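Local coordinates for protein epsin-3 (Saccharomyces cerevisiae, PDB 3ONK) that recruits clathrin to the Golgi network and endosomes and binds phosphoinositide-rich membranes, here as its N-terminal ENTH domain, at residues I52-F56 with A70-L74; I93-R97 with L123-L127. One frame throughout, in Å; residues are numbered along the deposited sequence.

Interaction 1 of 2, residues I52-F56 with A70-L74; sequences IFRRF and ALQLL
A70 packs its CB against F56, 3.5 Å from CE1 and oblique to the ring. With only a methyl at A70, the backbones of helices 64-80 and 42-57 come close there, and the CA atoms of I52 and A70 are 5.9 Å apart. The same CB sits beside R55 CB, while the polar end of R55 leads off toward helix 11-19. One residue on, L71 lowers CD2 to within 3.8 Å of F56 CZ, so the far end of that ring is met by two successive residues. L73 faces I52 instead. The I52 chain runs out with CD1 nearly trans to CA (chi2 -164°), which brings CD1 to 3.8 Å from L73 CD2 and to an equal distance from L74 CD1. A valine in place of I52 would lack this terminal methyl and would probably open a gap between L73 and L74 where the two leucines now share a partner. L74 completes the segment by forking: its CD1 goes to I52, and its CD2 reaches 3.7 Å from F53 CE1, with the leucine side chain set roughly perpendicular to that of the phenylalanine. That CD2 also stands at the edge of the F56 ring, near its plane and 3.8 Å from CZ. No hydrogen bond spans the two segments, which run at 143° to each other. Cohesion therefore rests on dispersion and the exclusion of water, and selectivity probably comes from the fit of methyl groups around the two phenyl rings and I52. The pair illustrates a general point: a buried helix contact without hydrogen bonds depends on how well its side chains fit.

Interaction 2 of 2, residues I93-R97 with L123-L127; sequences INLIR and LIELL
I124 buries the most surface here, and its two branches meet different neighbours. The CG1 methylene lies 3.9 Å from I96 CG2, the two isoleucines running alongside each other in opposite senses. The CG2 methyl, by contrast, sits over one face of the R97 guanidinium, 3.8 Å from NH2. R97 is extended from CG to NE, so it carries its charge across I124 toward solvent at the margin of the contact while its CG packs on I124 CD1; NH2 also makes a long, weak ion pair with E100. I96 is the second main element. Its CG1 is anti to the carbonyl carbon (chi1 -58°), and from there the chain continues trans to place CD1 3.8 Å from L127 CD1; CG2, on the other branch, stays with I124. I93, one turn earlier, is bent at its second torsion (chi2 -75°), where I96 is straight, and presses CD1 against L127 CD1 at 3.3 Å, tighter than usual for two methyl carbons. L127 CD1 thus touches the ends of both I93 and I96. Beyond the pair, L127 also touches I78 of helix 64-80 and I86 of helix 83-90. Helix 93-97 and the end of helix 113-127 run almost antiparallel, at 163°, with their axes 11.1 Å apart. As a worked example, the contact has an aliphatic centre and a charged margin, and its near-antiparallel packing of successive helices is consistent with the all-helical ENTH fold, a compact superhelix of helices.

In the fold
From the N terminus the chain first passes through helices 11-19 and 29-38, and the former packs on both segments of interaction 1, against I52, R55 and L73. That contact closes a short loop of 13 residues, pairing the end of helix 42-57 with helix 64-80. After helix 83-90 the chain enters 93-97, and interaction 2 closes a longer loop of 25 residues by bringing back the end of helix 113-127. The two loops follow in series, neither nested nor crossed. Their centres lie about 11 Å apart, yet they share one core: F53 and F56 pack on I96, and L74 on L123, so the earlier helix pair is joined side by side to the later one.

Interaction 1 of 2, residues I52-F56 with A70-L74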
loop_
_atom_site.group_PDB
_atom_site.type_symbol
_atom_site.label_atom_id
_atom_site.label_comp_id
_atom_site.label_asym_id
_atom_site.label_seq_id
_atom_site.Cartn_x
_atom_site.Cartn_y
_atom_site.Cartn_z
ATOM N N ILE A 52 2.024 7.187 -1.381
ATOM C CA ILE A 52 2.223 5.810 -0.937
ATOM C C ILE A 52 3.673 5.373 -1.048
ATOM O O ILE A 52 4.189 4.705 -0.159
ATOM C CB ILE A 52 1.357 4.793 -1.706
ATOM C CG1 ILE A 52 -0.100 4.868 -1.252
ATOM C CG2 ILE A 52 1.866 3.374 -1.439
ATOM C CD1 ILE A 52 -0.937 3.652 -1.681
ATOM N N PHE A 53 4.334 5.747 -2.139
ATOM C CA PHE A 53 5.701 5.280 -2.355
ATOM C C PHE A 53 6.737 6.134 -1.622
ATOM O O PHE A 53 7.827 5.656 -1.314
ATOM C CB PHE A 53 6.019 5.160 -3.841
ATOM C CG PHE A 53 5.174 4.139 -4.557
ATOM C CD1 PHE A 53 5.095 2.836 -4.089
ATOM C CD2 PHE A 53 4.475 4.474 -5.701
ATOM C CE1 PHE A 53 4.325 1.881 -4.743
ATOM C CE2 PHE A 53 3.692 3.521 -6.366
ATOM C CZ PHE A 53 3.617 2.227 -5.880
ATOM N N ARG A 54 6.394 7.388 -1.330
ATOM C CA ARG A 54 7.254 8.225 -0.498
ATOM C C ARG A 54 7.690 7.423 0.704
ATOM O O ARG A 54 8.820 7.527 1.161
ATOM C CB ARG A 54 6.530 9.490 -0.039
ATOM C CG ARG A 54 6.287 10.471 -1.170
ATOM C CD ARG A 54 5.764 11.812 -0.693
ATOM N NE ARG A 54 5.542 12.693 -1.834
ATOM C CZ ARG A 54 6.493 13.419 -2.411
ATOM N NH1 ARG A 54 7.738 13.379 -1.945
ATOM N NH2 ARG A 54 6.200 14.189 -3.452
ATOM N N ARG A 55 6.775 6.606 1.204
ATOM C CA ARG A 55 7.034 5.799 2.385
ATOM C C ARG A 55 8.154 4.769 2.157
ATOM O O ARG A 55 9.054 4.632 2.991
ATOM C CB ARG A 55 5.737 5.129 2.850
ATOM C CG ARG A 55 5.106 5.797 4.073
ATOM C CD ARG A 55 4.866 7.296 3.855
ATOM N NE ARG A 55 3.464 7.601 3.562
ATOM C CZ ARG A 55 3.029 8.751 3.044
ATOM N NH1 ARG A 55 3.891 9.728 2.746
ATOM N NH2 ARG A 55 1.728 8.916 2.813
ATOM N N PHE A 56 8.105 4.075 1.020
ATOM C CA PHE A 56 9.064 3.017 0.706
ATOM C C PHE A 56 10.483 3.521 0.598
ATOM O O PHE A 56 11.441 2.769 0.801
ATOM C CB PHE A 56 8.696 2.320 -0.607
ATOM C CG PHE A 56 7.332 1.722 -0.604
ATOM C CD1 PHE A 56 6.578 1.701 0.559
ATOM C CD2 PHE A 56 6.796 1.175 -1.751
ATOM C CE1 PHE A 56 5.314 1.149 0.572
ATOM C CE2 PHE A 56 5.532 0.628 -1.744
ATOM C CZ PHE A 56 4.792 0.610 -0.583
ATOM N N ALA A 70 1.441 1.313 4.503
ATOM C CA ALA A 70 1.438 1.610 3.068
ATOM C C ALA A 70 1.238 0.352 2.215
ATOM O O ALA A 70 0.593 0.395 1.152
ATOM C CB ALA A 70 2.722 2.307 2.676
ATOM N N LEU A 71 1.792 -0.770 2.673
ATOM C CA LEU A 71 1.597 -2.049 1.982
ATOM C C LEU A 71 0.151 -2.513 2.068
ATOM O O LEU A 71 -0.446 -2.879 1.054
ATOM C CB LEU A 71 2.525 -3.142 2.535
ATOM C CG LEU A 71 4.039 -2.982 2.290
ATOM C CD1 LEU A 71 4.787 -4.129 2.974
ATOM C CD2 LEU A 71 4.368 -2.931 0.800
ATOM N N GLN A 72 -0.393 -2.513 3.286
ATOM C CA GLN A 72 -1.796 -2.833 3.509
ATOM C C GLN A 72 -2.707 -2.004 2.620
ATOM O O GLN A 72 -3.633 -2.532 2.028
ATOM C CB GLN A 72 -2.191 -2.586 4.968
ATOM C CG GLN A 72 -1.658 -3.588 5.960
ATOM C CD GLN A 72 -2.066 -3.252 7.379
ATOM O OE1 GLN A 72 -1.661 -2.219 7.924
ATOM N NE2 GLN A 72 -2.875 -4.124 7.990
ATOM N N LEU A 73 -2.469 -0.695 2.558
ATOM C CA LEU A 73 -3.279 0.187 1.710
ATOM C C LEU A 73 -3.187 -0.202 0.237
ATOM O O LEU A 73 -4.187 -0.238 -0.478
ATOM C CB LEU A 73 -2.831 1.643 1.865
ATOM C CG LEU A 73 -3.572 2.694 1.033
ATOM C CD1 LEU A 73 -5.095 2.616 1.205
ATOM C CD2 LEU A 73 -3.069 4.098 1.389
ATOM N N LEU A 74 -1.969 -0.485 -0.207
ATOM C CA LEU A 74 -1.706 -0.769 -1.605
ATOM C C LEU A 74 -2.337 -2.107 -1.982
ATOM O O LEU A 74 -2.822 -2.290 -3.100
ATOM C CB LEU A 74 -0.191 -0.764 -1.837
ATOM C CG LEU A 74 0.464 -0.511 -3.196
ATOM C CD1 LEU A 74 -0.057 0.725 -3.929
ATOM C CD2 LEU A 74 1.981 -0.414 -2.994
#

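Interaction 2 of 2, residues I93-R97 with L123-L127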
loop_
_atom_site.group_PDB
_atom_site.type_symbol
_atom_site.label_atom_id
_atom_site.label_comp_id
_atom_site.label_asym_id
_atom_site.label_seq_id
_atom_site.Cartn_x
_atom_site.Cartn_y
_atom_site.Cartn_z
ATOM N N ILE A 93 7.201 -1.432 -9.828
ATOM C CA ILE A 93 7.522 -2.733 -9.225
ATOM C C ILE A 93 8.951 -2.729 -8.693
ATOM O O ILE A 93 9.239 -3.264 -7.623
ATOM C CB ILE A 93 7.402 -3.899 -10.241
ATOM C CG1 ILE A 93 5.955 -4.110 -10.677
ATOM C CG2 ILE A 93 7.868 -5.198 -9.608
ATOM C CD1 ILE A 93 5.097 -4.789 -9.601
ATOM N N ASN A 94 9.839 -2.117 -9.467
ATOM C CA ASN A 94 11.247 -1.942 -9.112
ATOM C C ASN A 94 11.445 -1.408 -7.694
ATOM O O ASN A 94 12.172 -1.982 -6.887
ATOM C CB ASN A 94 11.895 -0.982 -10.131
ATOM C CG ASN A 94 10.864 -0.037 -10.800
ATOM O OD1 ASN A 94 10.227 -0.393 -11.811
ATOM N ND2 ASN A 94 10.690 1.161 -10.226
ATOM N N LEU A 95 10.786 -0.291 -7.418
ATOM C CA LEU A 95 10.859 0.392 -6.137
ATOM C C LEU A 95 10.249 -0.472 -5.027
ATOM O O LEU A 95 10.743 -0.492 -3.905
ATOM C CB LEU A 95 10.118 1.731 -6.245
ATOM C CG LEU A 95 10.331 2.904 -5.276
ATOM C CD1 LEU A 95 8.983 3.472 -4.861
ATOM C CD2 LEU A 95 11.158 2.540 -4.045
ATOM N N ILE A 96 9.173 -1.179 -5.348
ATOM C CA ILE A 96 8.495 -2.012 -4.367
ATOM C C ILE A 96 9.402 -3.165 -3.954
ATOM O O ILE A 96 9.477 -3.522 -2.763
ATOM C CB ILE A 96 7.164 -2.542 -4.934
ATOM C CG1 ILE A 96 6.261 -1.372 -5.344
ATOM C CG2 ILE A 96 6.466 -3.465 -3.946
ATOM C CD1 ILE A 96 4.964 -1.799 -5.993
ATOM N N ARG A 97 10.100 -3.721 -4.952
ATOM C CA ARG A 97 11.036 -4.830 -4.772
ATOM C C ARG A 97 12.091 -4.540 -3.715
ATOM O O ARG A 97 12.580 -5.448 -3.047
ATOM C CB ARG A 97 11.734 -5.175 -6.100
ATOM C CG ARG A 97 10.825 -5.810 -7.146
ATOM C CD ARG A 97 11.590 -6.761 -8.097
ATOM N NE ARG A 97 10.713 -7.287 -9.144
ATOM C CZ ARG A 97 10.065 -8.446 -9.071
ATOM N NH1 ARG A 97 9.284 -8.822 -10.073
ATOM N NH2 ARG A 97 10.200 -9.231 -8.008
ATOM N N LEU A 123 2.194 -9.003 -2.321
ATOM C CA LEU A 123 1.753 -7.936 -3.199
ATOM C C LEU A 123 2.390 -8.053 -4.585
ATOM O O LEU A 123 1.739 -7.796 -5.590
ATOM C CB LEU A 123 2.097 -6.575 -2.604
ATOM C CG LEU A 123 1.346 -5.401 -3.219
ATOM C CD1 LEU A 123 -0.017 -5.290 -2.558
ATOM C CD2 LEU A 123 2.112 -4.119 -3.037
ATOM N N ILE A 124 3.669 -8.412 -4.643
ATOM C CA ILE A 124 4.349 -8.463 -5.932
ATOM C C ILE A 124 3.837 -9.653 -6.732
ATOM O O ILE A 124 3.633 -9.566 -7.942
ATOM C CB ILE A 124 5.889 -8.491 -5.789
ATOM C CG1 ILE A 124 6.404 -7.114 -5.342
ATOM C CG2 ILE A 124 6.543 -8.896 -7.105
ATOM C CD1 ILE A 124 7.830 -7.125 -4.800
ATOM N N GLU A 125 3.599 -10.758 -6.043
ATOM C CA GLU A 125 2.975 -11.901 -6.683
ATOM C C GLU A 125 1.621 -11.460 -7.233
ATOM O O GLU A 125 1.300 -11.745 -8.384
ATOM C CB GLU A 125 2.810 -13.039 -5.684
ATOM C CG GLU A 125 2.506 -14.366 -6.304
ATOM C CD GLU A 125 2.116 -15.395 -5.266
ATOM O OE1 GLU A 125 1.548 -14.997 -4.223
ATOM O OE2 GLU A 125 2.376 -16.596 -5.493
ATOM N N LEU A 126 0.846 -10.736 -6.418
ATOM C CA LEU A 126 -0.468 -10.237 -6.848
ATOM C C LEU A 126 -0.359 -9.333 -8.068
ATOM O O LEU A 126 -0.955 -9.611 -9.112
ATOM C CB LEU A 126 -1.195 -9.495 -5.717
ATOM C CG LEU A 126 -2.605 -8.959 -6.037
ATOM C CD1 LEU A 126 -3.563 -10.100 -6.399
ATOM C CD2 LEU A 126 -3.184 -8.099 -4.898
ATOM N N LEU A 127 0.428 -8.267 -7.936
ATOM C CA LEU A 127 0.544 -7.249 -8.980
ATOM C C LEU A 127 0.908 -7.809 -10.342
ATOM O O LEU A 127 0.455 -7.294 -11.356
ATOM C CB LEU A 127 1.612 -6.220 -8.614
ATOM C CG LEU A 127 1.200 -4.889 -8.005
ATOM C CD1 LEU A 127 2.464 -4.143 -7.686
ATOM C CD2 LEU A 127 0.302 -4.061 -8.921
#